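Probable porin (Pseudomonas aeruginosa, PDB 4FT6) probably forms a beta-barrel diffusion channel in the bacterial outer membrane, admitting small water-soluble solutes as do other porins of its OprD family. Local coordinates at residues A[44-49]-A[63-68]; A[132-137]-A[159-164]; A[366-371]-A[384-389]. One frame throughout, in Å; residues are numbered along the deposited sequence.

Overall arrangement
The three contacts sample the wall and the lumen of one antiparallel barrel. Along the chain they follow in series: the hairpin of contact 1, the loop and strand end of contact 2, then the last hairpin, contact 3. Strand 380-392 pairs with strand 14-28, which in turn pairs with 37-50, so one strand alone separates contact 3 from contact 1 around the wall, their centres about 22 Å apart. Contact 2 lies inward, its centre about 12 Å from that of contact 1, and Leu132 and Pro133 pack on Gln67; contacts 2 and 3 have centres about 21 Å apart. Together they illustrate how a porin combines a lipid-facing wall, an infolded loop and a polar channel lining.

Contact 1: residues A[44-49]-A[63-68]; sequences GFLLQA and ELIGQL. With DMU (decyl-beta-D-maltopyranoside), chain F.
Leu47 and Gly66 form a hydrogen-bonded antiparallel pair with a side chain on one member only, and the decyl tail of a bound maltoside detergent runs across the sheet there. Its terminal C43 lies 3.7 Å from Leu47 CB, and C40 packs 3.8 Å from Gly66 C, so the alkyl chain lies against bare backbone at Gly66. The same face carries Phe45, Ala49, Leu64 and Leu68, an apolar surface of the kind a barrel turns to the membrane, and the detergent is consistent with that.

The backbones run 171° apart and exchange six N-H to O bonds, in both directions at Phe45-Leu68, Leu47-Gly66 and Ala49-Leu64. At Gly66 N the bond reaches a lone pair of Leu47 O at 2.6 Å. Phe45 and Leu68 extend side by side, CD1 of the ring 3.9 Å from Leu68 CG. With its CG beside the backbone N (chi1 -61°), Phe45 turns this ring edge toward its partner strand, and Leu68 O lies in the ring plane, 3.4 Å from CD1.

On the inward face Leu46 sends CD1 back over the neighbouring strand, where it comes 3.4 Å from Gly66 O and also touches Gln67 CG at 4.0 Å and Ile65 CG2 at 4.1 Å. Glu63, at the end of the paired region, forms a salt bridge with Lys104.

Strand 14-28 flanks this hairpin beyond residues 44-49, and strand 95-107 flanks it beyond 63-68. From within, Leu118 of strand 117-121 packs on Gln48 and Ile65, while Pro133 reaches Leu46.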
loop_
_atom_site.group_PDB
_atom_site.type_symbol
_atom_site.label_atom_id
_atom_site.label_comp_id
_atom_site.label_asym_id
_atom_site.label_seq_id
_atom_site.Cartn_x
_atom_site.Cartn_y
_atom_site.Cartn_z
ATOM N N GLY A 44 -9.419 15.412 -2.076
ATOM C CA GLY A 44 -8.800 14.824 -3.250
ATOM C C GLY A 44 -9.818 14.382 -4.286
ATOM O O GLY A 44 -10.939 13.987 -3.935
ATOM N N PHE A 45 -9.424 14.458 -5.560
ATOM C CA PHE A 45 -10.251 14.007 -6.672
ATOM C C PHE A 45 -9.466 12.998 -7.480
ATOM O O PHE A 45 -8.319 13.259 -7.837
ATOM C CB PHE A 45 -10.593 15.181 -7.581
ATOM C CG PHE A 45 -11.360 16.273 -6.895
ATOM C CD1 PHE A 45 -10.708 17.204 -6.093
ATOM C CD2 PHE A 45 -12.730 16.377 -7.051
ATOM C CE1 PHE A 45 -11.410 18.207 -5.450
ATOM C CE2 PHE A 45 -13.442 17.386 -6.414
ATOM C CZ PHE A 45 -12.778 18.302 -5.614
ATOM N N LEU A 46 -10.077 11.858 -7.782
ATOM C CA LEU A 46 -9.397 10.826 -8.562
ATOM C C LEU A 46 -10.181 10.437 -9.810
ATOM O O LEU A 46 -11.195 9.730 -9.732
ATOM C CB LEU A 46 -9.135 9.591 -7.708
ATOM C CG LEU A 46 -8.280 8.513 -8.374
ATOM C CD1 LEU A 46 -6.955 9.120 -8.866
ATOM C CD2 LEU A 46 -8.052 7.347 -7.387
ATOM N N LEU A 47 -9.702 10.902 -10.960
ATOM C CA LEU A 47 -10.372 10.641 -12.229
ATOM C C LEU A 47 -9.772 9.410 -12.884
ATOM O O LEU A 47 -8.561 9.350 -13.148
ATOM C CB LEU A 47 -10.223 11.833 -13.174
ATOM C CG LEU A 47 -11.058 11.746 -14.447
ATOM C CD1 LEU A 47 -12.513 11.479 -14.083
ATOM C CD2 LEU A 47 -10.922 13.035 -15.265
ATOM N N GLN A 48 -10.617 8.420 -13.131
ATOM C CA GLN A 48 -10.173 7.205 -13.793
ATOM C C GLN A 48 -11.098 6.877 -14.944
ATOM O O GLN A 48 -12.277 6.574 -14.734
ATOM C CB GLN A 48 -10.128 6.038 -12.810
ATOM C CG GLN A 48 -8.954 6.079 -11.875
ATOM C CD GLN A 48 -8.930 4.902 -10.933
ATOM O OE1 GLN A 48 -9.762 4.803 -10.030
ATOM N NE2 GLN A 48 -7.976 3.997 -11.138
ATOM N N ALA A 49 -10.555 6.950 -16.156
ATOM C CA ALA A 49 -11.324 6.691 -17.367
ATOM C C ALA A 49 -10.666 5.568 -18.164
ATOM O O ALA A 49 -9.488 5.641 -18.518
ATOM C CB ALA A 49 -11.423 7.938 -18.200
ATOM N N GLU A 63 -6.371 4.188 -21.115
ATOM C CA GLU A 63 -6.854 4.564 -19.798
ATOM C C GLU A 63 -6.275 5.927 -19.403
ATOM O O GLU A 63 -5.263 6.365 -19.948
ATOM C CB GLU A 63 -6.480 3.489 -18.770
ATOM C CG GLU A 63 -7.179 2.167 -19.008
ATOM C CD GLU A 63 -6.987 1.150 -17.875
ATOM O OE1 GLU A 63 -6.199 1.396 -16.926
ATOM O OE2 GLU A 63 -7.643 0.087 -17.953
ATOM N N LEU A 64 -6.916 6.592 -18.453
ATOM C CA LEU A 64 -6.475 7.905 -18.011
ATOM C C LEU A 64 -6.587 7.962 -16.495
ATOM O O LEU A 64 -7.602 7.538 -15.925
ATOM C CB LEU A 64 -7.360 8.985 -18.632
ATOM C CG LEU A 64 -6.838 10.417 -18.676
ATOM C CD1 LEU A 64 -5.784 10.546 -19.759
ATOM C CD2 LEU A 64 -7.978 11.384 -18.936
ATOM N N ILE A 65 -5.544 8.454 -15.834
ATOM C CA ILE A 65 -5.623 8.690 -14.399
ATOM C C ILE A 65 -5.400 10.172 -14.106
ATOM O O ILE A 65 -4.368 10.745 -14.474
ATOM C CB ILE A 65 -4.619 7.823 -13.617
ATOM C CG1 ILE A 65 -4.832 6.347 -13.968
ATOM C CG2 ILE A 65 -4.774 8.059 -12.117
ATOM C CD1 ILE A 65 -3.900 5.386 -13.260
ATOM N N GLY A 66 -6.385 10.801 -13.475
ATOM C CA GLY A 66 -6.306 12.219 -13.181
ATOM C C GLY A 66 -6.361 12.427 -11.677
ATOM O O GLY A 66 -7.178 11.798 -10.971
ATOM N N GLN A 67 -5.498 13.310 -11.179
ATOM C CA GLN A 67 -5.451 13.598 -9.749
ATOM C C GLN A 67 -5.570 15.099 -9.475
ATOM O O GLN A 67 -5.053 15.922 -10.232
ATOM C CB GLN A 67 -4.150 13.055 -9.154
ATOM C CG GLN A 67 -3.899 11.581 -9.406
ATOM C CD GLN A 67 -2.643 11.085 -8.710
ATOM O OE1 GLN A 67 -2.432 11.348 -7.527
ATOM N NE2 GLN A 67 -1.798 10.376 -9.442
ATOM N N LEU A 68 -6.243 15.444 -8.386
ATOM C CA LEU A 68 -6.333 16.826 -7.912
ATOM C C LEU A 68 -6.479 16.805 -6.395
ATOM O O LEU A 68 -7.442 16.227 -5.863
ATOM C CB LEU A 68 -7.541 17.531 -8.532
ATOM C CG LEU A 68 -7.846 18.977 -8.113
ATOM C CD1 LEU A 68 -6.647 19.892 -8.321
ATOM C CD2 LEU A 68 -9.042 19.516 -8.891
HETATM C C1 DMU F . 1.233 16.680 -14.839
HETATM C C2 DMU F . 2.720 16.436 -14.374
HETATM C C3 DMU F . 3.598 17.850 -14.318
HETATM C C4 DMU F . 2.683 19.049 -13.869
HETATM O O5 DMU F . 1.500 19.044 -14.608
HETATM C C6 DMU F . 0.690 17.953 -14.253
HETATM O O7 DMU F . 4.907 17.792 -13.620
HETATM O O16 DMU F . -0.669 18.200 -14.602
HETATM C C18 DMU F . -1.203 19.473 -14.323
HETATM C C19 DMU F . -2.614 19.636 -14.885
HETATM C C22 DMU F . -3.444 18.398 -14.581
HETATM C C25 DMU F . -4.708 18.428 -15.436
HETATM C C28 DMU F . -5.925 18.414 -14.514
HETATM C C31 DMU F . -6.513 17.006 -14.493
HETATM C C34 DMU F . -7.044 16.755 -13.096
HETATM C C37 DMU F . -8.325 15.958 -13.163
HETATM C C40 DMU F . -8.676 15.460 -11.783
HETATM C C43 DMU F . -10.160 15.265 -11.718
HETATM O O49 DMU F . 0.528 15.582 -14.427
HETATM O O55 DMU F . 3.346 15.221 -14.939
HETATM C C57 DMU F . 3.443 20.294 -14.127
HETATM O O61 DMU F . 3.728 20.316 -15.485
HETATM C C5 DMU F . 6.669 16.175 -13.350
HETATM C C7 DMU F . 7.901 16.994 -13.339
HETATM C C8 DMU F . 8.168 17.561 -14.803
HETATM C C9 DMU F . 7.189 16.855 -15.850
HETATM O O1 DMU F . 5.914 17.211 -15.492
HETATM C C10 DMU F . 5.579 16.742 -14.237
HETATM O O2 DMU F . 8.115 19.048 -14.831
HETATM O O3 DMU F . 6.955 14.891 -13.761
HETATM O O4 DMU F . 8.947 16.286 -12.760
HETATM C C11 DMU F . 7.380 17.187 -17.310
HETATM O O6 DMU F . 6.372 16.565 -18.043
#

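Contact 2: residues A[132-137]-A[159-164]; sequences LPQTFQ and LSQRNS
Thr135 and Ser160 exchange two backbone hydrogen bonds as an antiparallel pair, followed by the non-hydrogen-bonded pair Phe136-Leu159, whose CA atoms are 4.2 Å apart. This short bridge ties a chain segment folded into the porin barrel to the end of strand 149-160, which then leaves in a type I turn from Gln161 to Ser164.

Phe136 and Leu159 run side by side. Leu159 CB sits over one face of the ring, toward its rim, in a CH-pi contact 4.0 Å from the ring centroid and 23° off its normal. Beyond Thr135-Ser160, toward Gln134 and Gln161, the partners are polar. Gln134 keeps an extended chain, with CG anti to its own N (chi1 -168°), and its NE2 donates to Gln161 OE1 at 2.8 Å; the bond is slightly bent, and the two amide planes are 28° apart. Both amides have second partners, Gln134 OE1 taking the N-H of Asn127 and Gln161 NE2 giving to Ala283 O. Arg162 lays its CB against Leu132 O while its guanidinium leads away to Asn127.

The hydroxyl of Thr135 is hydrogen-bonded to Glu116 and also receives a water, 2.9 Å from OG1, which donates to Pro133 O at 3.0 Å as well.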
loop_
_atom_site.group_PDB
_atom_site.type_symbol
_atom_site.label_atom_id
_atom_site.label_comp_id
_atom_site.label_asym_id
_atom_site.label_seq_id
_atom_site.Cartn_x
_atom_site.Cartn_y
_atom_site.Cartn_z
ATOM N N LEU A 132 -4.044 11.040 -2.215
ATOM C CA LEU A 132 -4.011 10.624 -3.606
ATOM C C LEU A 132 -2.974 9.505 -3.757
ATOM O O LEU A 132 -1.952 9.511 -3.057
ATOM C CB LEU A 132 -3.639 11.829 -4.464
ATOM C CG LEU A 132 -4.666 12.960 -4.556
ATOM C CD1 LEU A 132 -4.059 14.213 -5.206
ATOM C CD2 LEU A 132 -5.857 12.483 -5.370
ATOM N N PRO A 133 -3.228 8.541 -4.663
ATOM C CA PRO A 133 -2.369 7.354 -4.816
ATOM C C PRO A 133 -0.985 7.667 -5.376
ATOM O O PRO A 133 -0.835 8.515 -6.269
ATOM C CB PRO A 133 -3.114 6.517 -5.864
ATOM C CG PRO A 133 -3.867 7.551 -6.686
ATOM C CD PRO A 133 -4.322 8.558 -5.651
ATOM N N GLN A 134 0.013 6.959 -4.860
ATOM C CA GLN A 134 1.316 6.839 -5.512
ATOM C C GLN A 134 1.094 6.211 -6.898
ATOM O O GLN A 134 0.224 5.353 -7.070
ATOM C CB GLN A 134 2.194 5.902 -4.672
ATOM C CG GLN A 134 3.680 5.864 -5.032
ATOM C CD GLN A 134 4.456 4.835 -4.196
ATOM O OE1 GLN A 134 4.028 3.674 -4.053
ATOM N NE2 GLN A 134 5.594 5.259 -3.633
ATOM N N THR A 135 1.859 6.630 -7.897
ATOM C CA THR A 135 1.760 5.985 -9.204
ATOM C C THR A 135 3.135 5.653 -9.725
ATOM O O THR A 135 4.128 6.244 -9.291
ATOM C CB THR A 135 1.055 6.866 -10.243
ATOM O OG1 THR A 135 1.579 8.193 -10.158
ATOM C CG2 THR A 135 -0.450 6.889 -10.023
ATOM N N PHE A 136 3.200 4.718 -10.668
ATOM C CA PHE A 136 4.479 4.435 -11.287
ATOM C C PHE A 136 4.455 4.671 -12.799
ATOM O O PHE A 136 3.391 4.710 -13.422
ATOM C CB PHE A 136 4.891 3.019 -10.953
ATOM C CG PHE A 136 5.401 2.867 -9.565
ATOM C CD1 PHE A 136 4.530 2.836 -8.478
ATOM C CD2 PHE A 136 6.774 2.794 -9.334
ATOM C CE1 PHE A 136 5.034 2.715 -7.176
ATOM C CE2 PHE A 136 7.281 2.671 -8.041
ATOM C CZ PHE A 136 6.416 2.627 -6.966
ATOM N N GLN A 137 5.630 4.833 -13.392
ATOM C CA GLN A 137 5.689 5.020 -14.819
ATOM C C GLN A 137 6.522 3.930 -15.427
ATOM O O GLN A 137 7.722 3.803 -15.124
ATOM C CB GLN A 137 6.293 6.378 -15.187
ATOM C CG GLN A 137 5.392 7.538 -14.851
ATOM C CD GLN A 137 5.348 7.796 -13.367
ATOM O OE1 GLN A 137 6.397 7.950 -12.737
ATOM N NE2 GLN A 137 4.142 7.807 -12.783
ATOM N N LEU A 159 8.590 7.041 -10.409
ATOM C CA LEU A 159 7.375 7.043 -9.610
ATOM C C LEU A 159 6.920 8.473 -9.354
ATOM O O LEU A 159 7.694 9.418 -9.517
ATOM C CB LEU A 159 7.607 6.322 -8.282
ATOM C CG LEU A 159 8.693 6.854 -7.332
ATOM C CD1 LEU A 159 8.280 8.119 -6.564
ATOM C CD2 LEU A 159 9.088 5.757 -6.339
ATOM N N SER A 160 5.675 8.627 -8.927
ATOM C CA SER A 160 5.198 9.904 -8.417
ATOM C C SER A 160 4.617 9.654 -7.033
ATOM O O SER A 160 3.660 8.878 -6.890
ATOM C CB SER A 160 4.124 10.503 -9.333
ATOM O OG SER A 160 3.641 11.730 -8.796
ATOM N N GLN A 161 5.197 10.281 -6.012
ATOM C CA GLN A 161 4.723 10.074 -4.641
ATOM C C GLN A 161 3.301 10.604 -4.432
ATOM O O GLN A 161 2.808 11.441 -5.203
ATOM C CB GLN A 161 5.687 10.702 -3.615
ATOM C CG GLN A 161 7.136 10.197 -3.680
ATOM C CD GLN A 161 7.290 8.700 -3.317
ATOM O OE1 GLN A 161 6.304 7.957 -3.205
ATOM N NE2 GLN A 161 8.539 8.262 -3.143
ATOM N N ARG A 162 2.653 10.107 -3.384
ATOM C CA ARG A 162 1.258 10.436 -3.112
ATOM C C ARG A 162 0.983 11.940 -2.965
ATOM O O ARG A 162 -0.095 12.418 -3.341
ATOM C CB ARG A 162 0.809 9.697 -1.861
ATOM C CG ARG A 162 1.593 10.098 -0.623
ATOM C CD ARG A 162 1.479 9.048 0.411
ATOM N NE ARG A 162 2.301 9.355 1.568
ATOM C CZ ARG A 162 2.280 8.645 2.685
ATOM N NH1 ARG A 162 1.469 7.609 2.765
ATOM N NH2 ARG A 162 3.046 8.986 3.709
ATOM N N ASN A 163 1.954 12.678 -2.426
ATOM C CA ASN A 163 1.783 14.116 -2.209
ATOM C C ASN A 163 2.601 14.936 -3.207
ATOM O O ASN A 163 3.182 15.969 -2.847
ATOM C CB ASN A 163 2.222 14.489 -0.797
ATOM C CG ASN A 163 3.672 14.160 -0.566
ATOM O OD1 ASN A 163 4.219 13.302 -1.267
ATOM N ND2 ASN A 163 4.321 14.861 0.370
ATOM N N SER A 164 2.662 14.487 -4.457
ATOM C CA SER A 164 3.443 15.215 -5.454
ATOM C C SER A 164 2.826 15.185 -6.841
ATOM O O SER A 164 2.334 14.149 -7.295
ATOM C CB SER A 164 4.862 14.646 -5.530
ATOM O OG SER A 164 5.647 15.374 -6.462
HETATM O O HOH W 1 0.819 10.143 -8.142
#

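Contact 3: residues A[366-371]-A[384-389]; sequences RWRNAM and RLILSY. With C8E ((hydroxyethyloxy)tri(ethyloxy)octane), chain E; C8E ((hydroxyethyloxy)tri(ethyloxy)octane), chain C.
Arg368 sets CG beside its backbone N (chi1 -51°) and bends at chi3 (55°), a course that carries its guanidinium across to that of Arg384, whose own chain is bent at chi2 and chi3 and less certainly placed. The two groups lie with their planes 55° apart, Arg384 over one face of the Arg368 guanidinium, with Arg384 NH2 3.5 Å from Arg368 NH1. Over the opposite face comes the NH2 of Arg366, which reaches it through a chain extended from CG to NE. Acidic neighbours offset part of this charge: Arg366 NE is salt-bridged to Asp350, Arg384 NH1 to Glu382, and Arg368 has a long, weak ion pair with Asp350. Rows of basic residues along the channel are known from OprD-family porins, and these arginines would probably make the local field attractive to anions.

Ile386 lies alongside Arg366 and slants across the stem of Arg368, its CD1 3.8 Å from Arg368 CD and 4.2 Å from Arg366 CG. Backbone bonds run in both directions at Arg366-Ile386 and at Arg368-Arg384.

The other face is mostly apolar. Trp367 CB packs on Leu385 CD1 at 4.0 Å, and the indole edge bears on the partner strand, CD1 being 3.4 Å from Arg384 O; NE1 is hydrogen-bonded to Asn383. Asn369 CB lies over one face of the indole, toward its rim. At the far edge, CH2 lies 3.7 Å from octyl carbon C5 of one alkyl-polyether detergent, consistent with a membrane-facing surface; Leu385 CB is 3.6 Å from O12, in the polyether part of a second.

Strand 342-354 continues the wall beyond residues 366-371. On the other flank, strand 14-28 pairs with strand 380-392, first strand against last, and so closes the barrel.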
loop_
_atom_site.group_PDB
_atom_site.type_symbol
_atom_site.label_atom_id
_atom_site.label_comp_id
_atom_site.label_asym_id
_atom_site.label_seq_id
_atom_site.Cartn_x
_atom_site.Cartn_y
_atom_site.Cartn_z
ATOM N N ARG A 366 -14.973 7.051 7.743
ATOM C CA ARG A 366 -14.097 6.117 8.427
ATOM C C ARG A 366 -13.125 6.849 9.340
ATOM O O ARG A 366 -12.549 7.876 8.968
ATOM C CB ARG A 366 -13.347 5.288 7.382
ATOM C CG ARG A 366 -12.091 4.596 7.859
ATOM C CD ARG A 366 -11.586 3.705 6.746
ATOM N NE ARG A 366 -10.258 3.160 7.017
ATOM C CZ ARG A 366 -9.680 2.216 6.285
ATOM N NH1 ARG A 366 -10.321 1.706 5.243
ATOM N NH2 ARG A 366 -8.469 1.781 6.596
ATOM N N TRP A 367 -12.943 6.322 10.542
ATOM C CA TRP A 367 -12.047 6.946 11.501
ATOM C C TRP A 367 -10.918 5.974 11.849
ATOM O O TRP A 367 -11.165 4.806 12.169
ATOM C CB TRP A 367 -12.843 7.371 12.736
ATOM C CG TRP A 367 -12.025 7.722 13.938
ATOM C CD1 TRP A 367 -10.993 8.620 14.004
ATOM C CD2 TRP A 367 -12.205 7.215 15.271
ATOM N NE1 TRP A 367 -10.511 8.684 15.298
ATOM C CE2 TRP A 367 -11.236 7.828 16.090
ATOM C CE3 TRP A 367 -13.079 6.290 15.844
ATOM C CZ2 TRP A 367 -11.121 7.543 17.456
ATOM C CZ3 TRP A 367 -12.967 6.010 17.199
ATOM C CH2 TRP A 367 -11.996 6.634 17.990
ATOM N N ARG A 368 -9.678 6.438 11.760
ATOM C CA ARG A 368 -8.548 5.592 12.115
ATOM C C ARG A 368 -7.732 6.235 13.220
ATOM O O ARG A 368 -7.289 7.390 13.100
ATOM C CB ARG A 368 -7.674 5.301 10.897
ATOM C CG ARG A 368 -8.480 4.790 9.707
ATOM C CD ARG A 368 -7.621 4.563 8.485
ATOM N NE ARG A 368 -6.502 3.676 8.784
ATOM C CZ ARG A 368 -5.539 3.353 7.929
ATOM N NH1 ARG A 368 -5.541 3.834 6.690
ATOM N NH2 ARG A 368 -4.568 2.545 8.326
ATOM N N ASN A 369 -7.542 5.474 14.296
ATOM C CA ASN A 369 -6.848 5.961 15.476
ATOM C C ASN A 369 -5.673 5.051 15.824
ATOM O O ASN A 369 -5.815 3.825 15.800
ATOM C CB ASN A 369 -7.823 6.027 16.657
ATOM C CG ASN A 369 -7.241 6.743 17.842
ATOM O OD1 ASN A 369 -6.517 6.158 18.640
ATOM N ND2 ASN A 369 -7.554 8.022 17.966
ATOM N N ALA A 370 -4.516 5.632 16.141
ATOM C CA ALA A 370 -3.344 4.816 16.472
ATOM C C ALA A 370 -2.485 5.410 17.573
ATOM O O ALA A 370 -2.263 6.623 17.612
ATOM C CB ALA A 370 -2.502 4.560 15.250
ATOM N N MET A 371 -2.003 4.538 18.455
ATOM C CA MET A 371 -1.030 4.916 19.462
ATOM C C MET A 371 0.253 4.167 19.164
ATOM O O MET A 371 0.223 2.964 18.883
ATOM C CB MET A 371 -1.509 4.523 20.865
ATOM C CG MET A 371 -2.696 5.307 21.411
ATOM S SD MET A 371 -2.951 4.985 23.173
ATOM C CE MET A 371 -4.291 6.107 23.554
ATOM N N ARG A 384 -7.201 10.024 11.880
ATOM C CA ARG A 384 -7.624 10.438 10.562
ATOM C C ARG A 384 -9.129 10.295 10.458
ATOM O O ARG A 384 -9.705 9.318 10.941
ATOM C CB ARG A 384 -6.904 9.640 9.468
ATOM C CG ARG A 384 -5.905 8.616 10.001
ATOM C CD ARG A 384 -4.512 8.716 9.366
ATOM N NE ARG A 384 -4.305 7.765 8.274
ATOM C CZ ARG A 384 -3.168 7.115 8.022
ATOM N NH1 ARG A 384 -2.106 7.288 8.792
ATOM N NH2 ARG A 384 -3.098 6.272 6.995
ATOM N N LEU A 385 -9.763 11.305 9.874
ATOM C CA LEU A 385 -11.164 11.219 9.489
ATOM C C LEU A 385 -11.157 11.101 7.973
ATOM O O LEU A 385 -10.468 11.865 7.290
ATOM C CB LEU A 385 -11.926 12.481 9.897
ATOM C CG LEU A 385 -13.004 12.349 10.963
ATOM C CD1 LEU A 385 -13.550 10.919 10.998
ATOM C CD2 LEU A 385 -12.470 12.776 12.322
ATOM N N ILE A 386 -11.891 10.131 7.437
ATOM C CA ILE A 386 -11.908 9.927 5.995
ATOM C C ILE A 386 -13.332 9.821 5.463
ATOM O O ILE A 386 -14.080 8.904 5.822
ATOM C CB ILE A 386 -11.119 8.665 5.588
ATOM C CG1 ILE A 386 -9.868 8.505 6.453
ATOM C CG2 ILE A 386 -10.746 8.715 4.108
ATOM C CD1 ILE A 386 -9.230 7.177 6.315
ATOM N N LEU A 387 -13.690 10.775 4.605
ATOM C CA LEU A 387 -14.991 10.820 3.942
ATOM C C LEU A 387 -14.760 10.352 2.503
ATOM O O LEU A 387 -13.802 10.781 1.847
ATOM C CB LEU A 387 -15.534 12.257 3.935
ATOM C CG LEU A 387 -16.954 12.601 4.391
ATOM C CD1 LEU A 387 -17.774 13.135 3.237
ATOM C CD2 LEU A 387 -17.645 11.405 5.010
ATOM N N SER A 388 -15.628 9.470 2.014
ATOM C CA SER A 388 -15.402 8.813 0.735
ATOM C C SER A 388 -16.683 8.698 -0.050
ATOM O O SER A 388 -17.770 8.505 0.518
ATOM C CB SER A 388 -14.842 7.411 0.948
ATOM O OG SER A 388 -13.436 7.457 1.026
ATOM N N TYR A 389 -16.537 8.812 -1.366
ATOM C CA TYR A 389 -17.638 8.626 -2.282
ATOM C C TYR A 389 -17.062 8.412 -3.670
ATOM O O TYR A 389 -15.988 8.921 -3.991
ATOM C CB TYR A 389 -18.550 9.846 -2.271
ATOM C CG TYR A 389 -19.799 9.659 -3.083
ATOM C CD1 TYR A 389 -20.838 8.879 -2.612
ATOM C CD2 TYR A 389 -19.948 10.269 -4.320
ATOM C CE1 TYR A 389 -21.995 8.708 -3.349
ATOM C CE2 TYR A 389 -21.100 10.104 -5.064
ATOM C CZ TYR A 389 -22.120 9.325 -4.574
ATOM O OH TYR A 389 -23.275 9.154 -5.300
HETATM C C1 C8E E . -7.268 7.452 24.742
HETATM C C2 C8E E . -8.062 6.350 24.051
HETATM C C3 C8E E . -8.097 6.559 22.533
HETATM C C4 C8E E . -9.481 6.988 22.055
HETATM C C5 C8E E . -10.136 5.956 21.133
HETATM C C6 C8E E . -9.837 4.522 21.562
HETATM C C7 C8E E . -10.719 3.489 20.858
HETATM C C8 C8E E . -12.211 3.810 20.889
HETATM O O9 C8E E . -12.902 2.997 19.959
HETATM C C10 C8E E . -13.723 2.006 20.543
HETATM C C11 C8E E . -14.481 1.225 19.465
HETATM O O12 C8E E . -13.609 0.342 18.785
HETATM C C13 C8E E . -13.937 -1.023 18.956
HETATM C C3 C8E C . -9.511 23.408 11.538
HETATM C C4 C8E C . -10.670 22.968 10.654
HETATM C C5 C8E C . -10.472 21.533 10.177
HETATM C C6 C8E C . -11.693 20.674 10.487
HETATM C C7 C8E C . -11.780 19.437 9.598
HETATM C C8 C8E C . -12.866 18.486 10.092
HETATM O O9 C8E C . -13.548 17.892 9.004
HETATM C C10 C8E C . -13.089 16.591 8.700
HETATM C C11 C8E C . -14.127 15.852 7.858
HETATM O O12 C8E C . -13.673 14.561 7.513
HETATM C C13 C8E C . -14.645 13.573 7.774
#